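Local coordinates for protein cytidylyltransferase (Leptospira borgpetersenii serovar Hardjo-bovis, PDB 6OEW) that probably acts as a nucleotidyltransferase of the cytidylyltransferase family, with a GT-A-type fold and a magnesium-binding site, at residues M9-L14 with I101-T106; L119-F124 with I148-L153; G129-L134 with K184-P189. All blocks are in the same frame, centred on the assembly; numbering follows the deposited sequence. Where two conformers were deposited one is given.

Contact 1. Residues M9-L14 with I101-T106; sequences MKVGIL and IIVRLT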
loop_
_atom_site.group_PDB
_atom_site.type_symbol
_atom_site.label_atom_id
_atom_site.label_comp_id
_atom_site.label_asym_id
_atom_site.label_seq_id
_atom_site.Cartn_x
_atom_site.Cartn_y
_atom_site.Cartn_z
ATOM N N MET A 9 -8.535 18.318 8.259
ATOM C CA MET A 9 -7.340 17.551 7.909
ATOM C C MET A 9 -7.435 17.018 6.487
ATOM O O MET A 9 -8.448 16.425 6.105
ATOM C CB MET A 9 -7.142 16.387 8.882
ATOM C CG MET A 9 -6.824 16.820 10.287
ATOM S SD MET A 9 -5.722 18.232 10.172
ATOM C CE MET A 9 -4.254 17.611 10.987
ATOM N N LYS A 10 -6.371 17.197 5.708
ATOM C CA LYS A 10 -6.358 16.681 4.350
ATOM C C LYS A 10 -5.707 15.302 4.371
ATOM O O LYS A 10 -4.558 15.154 4.819
ATOM C CB LYS A 10 -5.625 17.627 3.398
ATOM C CG LYS A 10 -5.880 17.324 1.916
ATOM C CD LYS A 10 -5.098 18.262 0.990
ATOM C CE LYS A 10 -5.412 17.994 -0.478
ATOM N NZ LYS A 10 -4.695 18.915 -1.416
ATOM N N VAL A 11 -6.458 14.300 3.918
ATOM C CA VAL A 11 -5.974 12.926 3.811
ATOM C C VAL A 11 -5.436 12.721 2.399
ATOM O O VAL A 11 -6.093 13.093 1.417
ATOM C CB VAL A 11 -7.098 11.918 4.109
ATOM C CG1 VAL A 11 -6.605 10.472 3.922
ATOM C CG2 VAL A 11 -7.718 12.130 5.506
ATOM N N GLY A 12 -4.243 12.122 2.292
ATOM C CA GLY A 12 -3.664 11.780 1.010
ATOM C C GLY A 12 -3.297 10.309 0.954
ATOM O O GLY A 12 -2.724 9.790 1.911
ATOM N N ILE A 13 -3.653 9.615 -0.122
ATOM C CA ILE A 13 -3.221 8.230 -0.318
ATOM C C ILE A 13 -1.989 8.266 -1.221
ATOM O O ILE A 13 -2.085 8.545 -2.423
ATOM C CB ILE A 13 -4.330 7.350 -0.910
ATOM C CG1 ILE A 13 -5.571 7.330 -0.026
ATOM C CG2 ILE A 13 -3.788 5.900 -1.101
ATOM C CD1 ILE A 13 -6.775 6.675 -0.689
ATOM N N LEU A 14 -0.817 8.009 -0.636
ATOM C CA LEU A 14 0.464 8.216 -1.295
ATOM C C LEU A 14 1.076 6.842 -1.535
ATOM O O LEU A 14 1.503 6.173 -0.587
ATOM C CB LEU A 14 1.382 9.094 -0.448
ATOM C CG LEU A 14 0.849 10.461 -0.053
ATOM C CD1 LEU A 14 2.000 11.308 0.446
ATOM C CD2 LEU A 14 0.120 11.139 -1.209
ATOM N N ILE A 101 -2.644 14.013 6.743
ATOM C CA ILE A 101 -2.741 12.610 7.147
ATOM C C ILE A 101 -2.304 11.745 5.968
ATOM O O ILE A 101 -2.998 11.683 4.942
ATOM C CB ILE A 101 -4.156 12.236 7.597
ATOM C CG1 ILE A 101 -4.638 13.182 8.699
ATOM C CG2 ILE A 101 -4.178 10.809 8.102
ATOM C CD1 ILE A 101 -3.838 13.094 9.963
ATOM N N ILE A 102 -1.173 11.068 6.116
ATOM C CA ILE A 102 -0.612 10.253 5.039
ATOM C C ILE A 102 -1.107 8.808 5.133
ATOM O O ILE A 102 -0.863 8.122 6.131
ATOM C CB ILE A 102 0.915 10.302 5.068
ATOM C CG1 ILE A 102 1.373 11.725 4.721
ATOM C CG2 ILE A 102 1.475 9.257 4.081
ATOM C CD1 ILE A 102 2.713 12.109 5.325
ATOM N N VAL A 103 -1.738 8.318 4.071
ATOM C CA VAL A 103 -2.019 6.891 3.944
ATOM C C VAL A 103 -0.920 6.311 3.060
ATOM O O VAL A 103 -0.856 6.587 1.855
ATOM C CB VAL A 103 -3.414 6.612 3.378
ATOM C CG1 VAL A 103 -3.646 5.094 3.299
ATOM C CG2 VAL A 103 -4.483 7.292 4.229
ATOM N N ARG A 104 -0.023 5.551 3.668
ATOM C CA ARG A 104 1.121 4.999 2.947
ATOM C C ARG A 104 0.774 3.618 2.405
ATOM O O ARG A 104 0.453 2.714 3.181
ATOM C CB ARG A 104 2.344 4.898 3.845
ATOM C CG ARG A 104 3.506 4.338 3.010
ATOM C CD ARG A 104 4.514 3.655 3.830
ATOM N NE ARG A 104 5.683 3.195 3.057
ATOM C CZ ARG A 104 6.584 2.394 3.604
ATOM N NH1 ARG A 104 6.375 1.987 4.851
ATOM N NH2 ARG A 104 7.670 2.013 2.929
ATOM N N LEU A 105 0.839 3.465 1.076
ATOM C CA LEU A 105 0.668 2.196 0.395
ATOM C C LEU A 105 1.863 1.982 -0.517
ATOM O O LEU A 105 2.544 2.935 -0.905
ATOM C CB LEU A 105 -0.590 2.134 -0.477
ATOM C CG LEU A 105 -1.918 2.510 0.180
ATOM C CD1 LEU A 105 -3.028 2.466 -0.884
ATOM C CD2 LEU A 105 -2.226 1.572 1.333
ATOM N N THR A 106 2.071 0.724 -0.896
ATOM C CA THR A 106 3.146 0.382 -1.820
ATOM C C THR A 106 2.551 -0.367 -3.005
ATOM O O THR A 106 1.551 -1.090 -2.874
ATOM C CB THR A 106 4.222 -0.479 -1.156
ATOM O OG1 THR A 106 3.688 -1.778 -0.865
ATOM C CG2 THR A 106 4.728 0.171 0.133
#
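The carbonyl oxygen of L14 is gripped from two sources: L105 N lies 3.2 Å from L14 O, and the hydroxyl of Y90, on helix 86-96, also bonds to it. The L105 N-H points almost straight at that oxygen (175° at the hydrogen), although its nitrogen stands above the carbonyl plane instead of on a lone pair. This is one end of the ladder joining strands 11-16 and 101-106, neighbouring parallel strands in the middle of the GT-A-type sheet. The axes of residues 11-14 and 101-106 approach to 4.8 Å, with 18° between their directions. The rest of the ladder shows the parallel pattern, in which every second residue of a strand bonds to two different partners: G12 N reaches I101 O at 3.0 Å, V103 N reaches G12 O at 2.8 Å, and L14 N reaches V103 O at 2.9 Å. I101 N closes the other end on K10 O.

The side chains divide between the two faces of the sheet. I102, L14 and R104 lie on one, where I102 and R104 touch Y90; V11, I13, I101 and V103 lie on the other, where L117 of helix 114-126 meets I13 and V103 and loop residue F50 meets V11. With CG1 of V11 anti to its own nitrogen (chi1 177°), that methyl extends along the strand to V103 CG2 at 3.8 Å. I13 and V103 stand side by side, pointing the same way. One step further on, the CG2 methyl of I13 slants across to L105, 3.5 Å from L105 CD1.

Contact 2. Residues L119-F124 with I148-L153; sequences LMVDLF and IEIFTL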
loop_
_atom_site.group_PDB
_atom_site.type_symbol
_atom_site.label_atom_id
_atom_site.label_comp_id
_atom_site.label_asym_id
_atom_site.label_seq_id
_atom_site.Cartn_x
_atom_site.Cartn_y
_atom_site.Cartn_z
ATOM N N LEU A 119 -12.085 2.537 6.530
ATOM C CA LEU A 119 -12.388 2.290 7.941
ATOM C C LEU A 119 -11.227 2.705 8.820
ATOM O O LEU A 119 -11.418 3.250 9.914
ATOM C CB LEU A 119 -12.704 0.809 8.166
ATOM C CG LEU A 119 -14.056 0.280 7.697
ATOM C CD1 LEU A 119 -14.112 -1.247 7.779
ATOM C CD2 LEU A 119 -15.170 0.909 8.561
ATOM N N MET A 120 -10.003 2.417 8.371
ATOM C CA MET A 120 -8.828 2.770 9.152
ATOM C C MET A 120 -8.662 4.275 9.220
ATOM O O MET A 120 -8.332 4.815 10.284
ATOM C CB MET A 120 -7.573 2.103 8.569
ATOM C CG MET A 120 -7.520 0.605 8.868
ATOM S SD MET A 120 -6.062 -0.201 8.123
ATOM C CE MET A 120 -4.731 0.566 9.043
ATOM N N VAL A 121 -8.902 4.973 8.104
ATOM C CA VAL A 121 -8.800 6.429 8.140
ATOM C C VAL A 121 -9.864 6.997 9.073
ATOM O O VAL A 121 -9.595 7.913 9.855
ATOM C CB VAL A 121 -8.919 7.037 6.730
ATOM C CG1 VAL A 121 -8.958 8.550 6.853
ATOM C CG2 VAL A 121 -7.735 6.612 5.801
ATOM N N ASP A 122 -11.094 6.457 9.001
ATOM C CA ASP A 122 -12.168 6.935 9.876
ATOM C C ASP A 122 -11.787 6.777 11.342
ATOM O O ASP A 122 -11.997 7.691 12.154
ATOM C CB ASP A 122 -13.470 6.177 9.577
ATOM C CG ASP A 122 -14.217 6.736 8.376
ATOM O OD1 ASP A 122 -13.781 7.775 7.827
ATOM O OD2 ASP A 122 -15.237 6.131 7.979
ATOM N N LEU A 123 -11.212 5.624 11.698
ATOM C CA LEU A 123 -10.759 5.422 13.072
ATOM C C LEU A 123 -9.697 6.449 13.462
ATOM O O LEU A 123 -9.731 7.003 14.572
ATOM C CB LEU A 123 -10.223 3.991 13.236
ATOM C CG LEU A 123 -9.844 3.518 14.652
ATOM C CD1 LEU A 123 -11.074 3.400 15.569
ATOM C CD2 LEU A 123 -9.111 2.189 14.599
ATOM N N PHE A 124 -8.740 6.708 12.559
ATOM C CA PHE A 124 -7.679 7.676 12.822
ATOM C C PHE A 124 -8.267 9.060 13.059
ATOM O O PHE A 124 -7.968 9.719 14.070
ATOM C CB PHE A 124 -6.689 7.666 11.629
ATOM C CG PHE A 124 -5.363 8.325 11.894
ATOM C CD1 PHE A 124 -4.235 7.555 12.095
ATOM C CD2 PHE A 124 -5.238 9.707 11.916
ATOM C CE1 PHE A 124 -2.964 8.157 12.283
ATOM C CE2 PHE A 124 -4.002 10.310 12.140
ATOM C CZ PHE A 124 -2.865 9.524 12.314
ATOM N N ILE A 148 -1.550 -1.380 5.180
ATOM C CA ILE A 148 -1.937 0.021 5.243
ATOM C C ILE A 148 -1.290 0.610 6.478
ATOM O O ILE A 148 -1.392 0.035 7.568
ATOM C CB ILE A 148 -3.473 0.176 5.307
ATOM C CG1 ILE A 148 -4.126 -0.412 4.044
ATOM C CG2 ILE A 148 -3.839 1.646 5.512
ATOM C CD1 ILE A 148 -5.680 -0.721 4.183
ATOM N N GLU A 149 -0.617 1.736 6.308
ATOM C CA GLU A 149 -0.078 2.522 7.402
ATOM C C GLU A 149 -0.590 3.938 7.239
ATOM O O GLU A 149 -0.672 4.445 6.117
ATOM C CB GLU A 149 1.478 2.500 7.410
ATOM C CG GLU A 149 2.003 1.092 7.561
ATOM C CD GLU A 149 3.400 0.906 6.984
ATOM O OE1 GLU A 149 3.669 1.426 5.877
ATOM O OE2 GLU A 149 4.207 0.228 7.652
ATOM N N ILE A 150 -0.989 4.549 8.348
ATOM C CA ILE A 150 -1.507 5.911 8.364
ATOM C C ILE A 150 -0.758 6.689 9.426
ATOM O O ILE A 150 -0.693 6.255 10.581
ATOM C CB ILE A 150 -3.021 5.934 8.651
ATOM C CG1 ILE A 150 -3.737 4.979 7.673
ATOM C CG2 ILE A 150 -3.524 7.346 8.508
ATOM C CD1 ILE A 150 -5.268 4.833 7.963
ATOM N N PHE A 151 -0.217 7.848 9.057
ATOM C CA PHE A 151 0.445 8.663 10.059
ATOM C C PHE A 151 0.367 10.133 9.684
ATOM O O PHE A 151 0.116 10.491 8.528
ATOM C CB PHE A 151 1.898 8.227 10.259
ATOM C CG PHE A 151 2.627 7.941 8.972
ATOM C CD1 PHE A 151 3.227 8.970 8.263
ATOM C CD2 PHE A 151 2.709 6.651 8.478
ATOM C CE1 PHE A 151 3.912 8.709 7.067
ATOM C CE2 PHE A 151 3.372 6.383 7.295
ATOM C CZ PHE A 151 3.976 7.402 6.582
ATOM N N THR A 152 0.561 10.981 10.694
ATOM C CA THR A 152 0.491 12.424 10.517
ATOM C C THR A 152 1.749 12.932 9.827
ATOM O O THR A 152 2.816 12.317 9.892
ATOM C CB THR A 152 0.332 13.159 11.856
ATOM O OG1 THR A 152 1.485 12.949 12.682
ATOM C CG2 THR A 152 -0.927 12.690 12.604
ATOM N N LEU A 153 1.609 14.069 9.157
ATOM C CA LEU A 153 2.786 14.755 8.651
ATOM C C LEU A 153 3.754 15.049 9.787
ATOM O O LEU A 153 4.975 14.957 9.617
ATOM C CB LEU A 153 2.371 16.042 7.942
ATOM C CG LEU A 153 3.497 16.974 7.498
ATOM C CD1 LEU A 153 4.232 16.397 6.324
ATOM C CD2 LEU A 153 2.888 18.325 7.171
#
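I150 meets the aromatic ring of F124 through a CH-pi contact: its CG2 methyl sits over one face, 4.0 Å from the F124 ring centroid and 24° off the ring normal, so it is displaced toward the rim. The two side chains run past each other in opposite directions. The ring lies obliquely over the strand, and its far end reaches the T152 methyl at its edge, with F124 CZ 3.7 Å from T152 CG2. The F124 chi1 of -165°, which sets CG anti to the backbone N, throws the ring out from the helix for this overlap. The T152 hydroxyl is engaged elsewhere, capping L155 N at the start of helix 153-162.

A second group of contacts is apolar, aliphatic carbon with the thioether of M120. The other branch of I150 enters the helix surface between two neighbouring residues, its CD1 lying 3.6 Å from M120 CB and 3.7 Å from V121 CG2. Just before the strand, the bent end of M120 lies across I148: SD of M120 is 3.8 Å from I148 CB, and CE of M120 is 3.8 Å from I148 CG2.

Backbone groups of strand 149-152 bond to strands 101-106 and 133-135, while I150 offers the helix an apolar side chain. The axes of residues 119-124 and 149-152 pass 9.5 Å apart with 29° between their directions; helix 114-126 thus layers on the sheet, as in alpha/beta folds of GT-A type.

Contact 3. Residues G129-L134 with K184-P189; sequences GRIEFL and KFFEYP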
loop_
_atom_site.group_PDB
_atom_site.type_symbol
_atom_site.label_atom_id
_atom_site.label_comp_id
_atom_site.label_asym_id
_atom_site.label_seq_id
_atom_site.Cartn_x
_atom_site.Cartn_y
_atom_site.Cartn_z
ATOM N N GLY A 129 -5.432 13.426 17.690
ATOM C CA GLY A 129 -4.661 13.835 18.840
ATOM C C GLY A 129 -4.363 12.733 19.831
ATOM O O GLY A 129 -3.518 12.925 20.713
ATOM N N ARG A 130 -5.039 11.587 19.720
ATOM C CA ARG A 130 -4.680 10.415 20.498
ATOM C C ARG A 130 -3.939 9.382 19.680
ATOM O O ARG A 130 -3.439 8.411 20.256
ATOM C CB ARG A 130 -5.917 9.719 21.093
ATOM C CG ARG A 130 -7.010 10.587 21.514
ATOM C CD ARG A 130 -8.087 9.739 22.175
ATOM N NE ARG A 130 -9.097 10.613 22.703
ATOM C CZ ARG A 130 -10.298 10.769 22.169
ATOM N NH1 ARG A 130 -11.142 11.617 22.724
ATOM N NH2 ARG A 130 -10.655 10.053 21.102
ATOM N N ILE A 131 -3.908 9.526 18.358
ATOM C CA ILE A 131 -3.224 8.587 17.470
ATOM C C ILE A 131 -2.386 9.386 16.491
ATOM O O ILE A 131 -2.872 10.349 15.889
ATOM C CB ILE A 131 -4.192 7.677 16.685
ATOM C CG1 ILE A 131 -5.121 6.903 17.620
ATOM C CG2 ILE A 131 -3.398 6.720 15.764
ATOM C CD1 ILE A 131 -6.073 5.956 16.912
ATOM N N GLU A 132 -1.131 8.998 16.330
ATOM C CA GLU A 132 -0.332 9.578 15.269
ATOM C C GLU A 132 0.127 8.533 14.266
ATOM O O GLU A 132 0.593 8.907 13.182
ATOM C CB GLU A 132 0.878 10.322 15.845
ATOM C CG GLU A 132 1.780 9.484 16.705
ATOM C CD GLU A 132 2.823 10.328 17.429
ATOM O OE1 GLU A 132 3.040 11.497 17.028
ATOM O OE2 GLU A 132 3.427 9.825 18.398
ATOM N N PHE A 133 -0.039 7.249 14.580
ATOM C CA PHE A 133 0.391 6.167 13.697
ATOM C C PHE A 133 -0.559 4.988 13.860
ATOM O O PHE A 133 -0.687 4.433 14.959
ATOM C CB PHE A 133 1.818 5.768 14.050
ATOM C CG PHE A 133 2.466 4.853 13.049
ATOM C CD1 PHE A 133 3.377 5.355 12.147
ATOM C CD2 PHE A 133 2.194 3.494 13.047
ATOM C CE1 PHE A 133 4.013 4.515 11.222
ATOM C CE2 PHE A 133 2.821 2.640 12.134
ATOM C CZ PHE A 133 3.713 3.147 11.218
ATOM N N LEU A 134 -1.215 4.600 12.771
ATOM C CA LEU A 134 -2.118 3.451 12.751
ATOM C C LEU A 134 -1.632 2.497 11.662
ATOM O O LEU A 134 -1.420 2.921 10.521
ATOM C CB LEU A 134 -3.565 3.885 12.487
ATOM C CG LEU A 134 -4.631 2.777 12.413
ATOM C CD1 LEU A 134 -4.738 2.019 13.734
ATOM C CD2 LEU A 134 -5.995 3.261 11.950
ATOM N N LYS A 184 2.213 7.637 19.668
ATOM C CA LYS A 184 0.790 7.339 19.849
ATOM C C LYS A 184 0.427 6.312 18.772
ATOM O O LYS A 184 -0.184 6.604 17.739
ATOM C CB LYS A 184 -0.033 8.625 19.809
ATOM C CG LYS A 184 0.433 9.619 20.881
ATOM C CD LYS A 184 -0.404 10.877 20.938
ATOM C CE LYS A 184 -0.015 11.744 22.133
ATOM N NZ LYS A 184 -0.910 12.918 22.230
ATOM N N PHE A 185 0.802 5.064 19.065
ATOM C CA PHE A 185 0.838 3.936 18.142
ATOM C C PHE A 185 -0.371 3.038 18.369
ATOM O O PHE A 185 -0.693 2.718 19.517
ATOM C CB PHE A 185 2.132 3.143 18.383
ATOM C CG PHE A 185 2.290 1.912 17.515
ATOM C CD1 PHE A 185 2.823 2.010 16.235
ATOM C CD2 PHE A 185 1.959 0.653 18.005
ATOM C CE1 PHE A 185 2.989 0.877 15.441
ATOM C CE2 PHE A 185 2.120 -0.491 17.224
ATOM C CZ PHE A 185 2.640 -0.379 15.936
ATOM N N PHE A 186 -1.031 2.627 17.283
ATOM C CA PHE A 186 -2.198 1.760 17.380
ATOM C C PHE A 186 -2.261 0.824 16.193
ATOM O O PHE A 186 -1.755 1.134 15.113
ATOM C CB PHE A 186 -3.483 2.572 17.482
ATOM C CG PHE A 186 -3.580 3.272 18.767
ATOM C CD1 PHE A 186 -3.993 2.588 19.892
ATOM C CD2 PHE A 186 -3.131 4.577 18.892
ATOM C CE1 PHE A 186 -4.029 3.221 21.109
ATOM C CE2 PHE A 186 -3.175 5.223 20.108
ATOM C CZ PHE A 186 -3.616 4.544 21.217
ATOM N N GLU A 187 -2.929 -0.310 16.401
ATOM C CA GLU A 187 -2.988 -1.354 15.389
ATOM C C GLU A 187 -4.427 -1.735 15.070
ATOM O O GLU A 187 -5.314 -1.679 15.924
ATOM C CB GLU A 187 -2.222 -2.587 15.840
ATOM C CG GLU A 187 -0.751 -2.304 16.122
ATOM C CD GLU A 187 -0.007 -3.570 16.460
ATOM O OE1 GLU A 187 0.245 -3.827 17.657
ATOM O OE2 GLU A 187 0.282 -4.325 15.516
ATOM N N TYR A 188 -4.629 -2.180 13.844
ATOM C CA TYR A 188 -5.956 -2.483 13.337
ATOM C C TYR A 188 -6.037 -3.956 12.953
ATOM O O TYR A 188 -5.355 -4.381 11.998
ATOM C CB TYR A 188 -6.271 -1.571 12.158
ATOM C CG TYR A 188 -7.704 -1.636 11.712
ATOM C CD1 TYR A 188 -8.697 -0.922 12.385
ATOM C CD2 TYR A 188 -8.073 -2.442 10.650
ATOM C CE1 TYR A 188 -10.025 -0.995 11.978
ATOM C CE2 TYR A 188 -9.386 -2.527 10.238
ATOM C CZ TYR A 188 -10.352 -1.797 10.899
ATOM O OH TYR A 188 -11.633 -1.902 10.462
ATOM N N PRO A 189 -6.832 -4.768 13.653
ATOM C CA PRO A 189 -6.903 -6.201 13.355
ATOM C C PRO A 189 -7.897 -6.565 12.257
ATOM O O PRO A 189 -8.871 -5.861 11.982
ATOM C CB PRO A 189 -7.366 -6.803 14.687
ATOM C CG PRO A 189 -8.317 -5.735 15.225
ATOM C CD PRO A 189 -7.687 -4.398 14.800
#
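The parallel pairing of strand 133-135 with 185-187, the outermost strand at this end of the seven-stranded mixed sheet, begins at an irregular step where one oxygen serves two consecutive amides. K184 O accepts E132 N at 2.9 Å, in the carbonyl plane and on a lone pair, and F133 N at 3.2 Å, from a donor tilted out of that plane. The near-zero psi of E132 (-11°) turns both N-H groups to the same acceptor. Beyond it the ladder is regular, with F186 N bonded to F133 O at 3.0 Å and a CA-H...O contact from L134 CA to F186 O at 3.3 Å.

Around this step K184 is held at both ends. Its backbone N donates to E132 OE2 at 2.8 Å, meeting the carboxylate on its anti side. The E132 chain comes across that of K184 at about a right angle, its CG placed between the backbone N and carbonyl carbon (chi1 57°). The lysine chain is extended and passes R130 O, ending with K184 NZ 3.0 Å from G129 O. The ammonium is therefore bound to a carbonyl rather than paired with E132.

F133 and F185 project together from one face of the pair. Their ring planes differ by only 20°, yet with centroids 5.7 Å apart the two rings hardly overlap. On the opposite face L134 and F186 point together, and the edge of the F186 ring is turned to R130 O.

The two phenylalanines F133 and F185 both rest on V176 of helix 174-178, while L134 packs on F124 of helix 114-126. On its other side strand 133-135 pairs with strand 149-152, so residues 185-187 extend the sheet by one strand.

All three contacts belong to one mixed sheet. Strand 149-152 of contact 2 lies between strand 101-106 of contact 1 and strand 133-135 of contact 3: a probable hydrogen bond joins I102 N to F151 O (2.8 Å), and another joins I150 N to L134 O (2.7 Å). A salt bridge from R104 NH1 to E149 OE1 (2.9 Å) also ties contacts 1 and 2. Centres of contacts 1 and 3 are 14 Å apart. Contact 1 lies closest to the modelled magnesium ion, about 8 Å from the R104 side chain. Separately, T106 OG1 hydrogen-bonds D108 OD1; D108 has been seen to bind magnesium, though no ion is bound to it here. Contact 3 is remote from it.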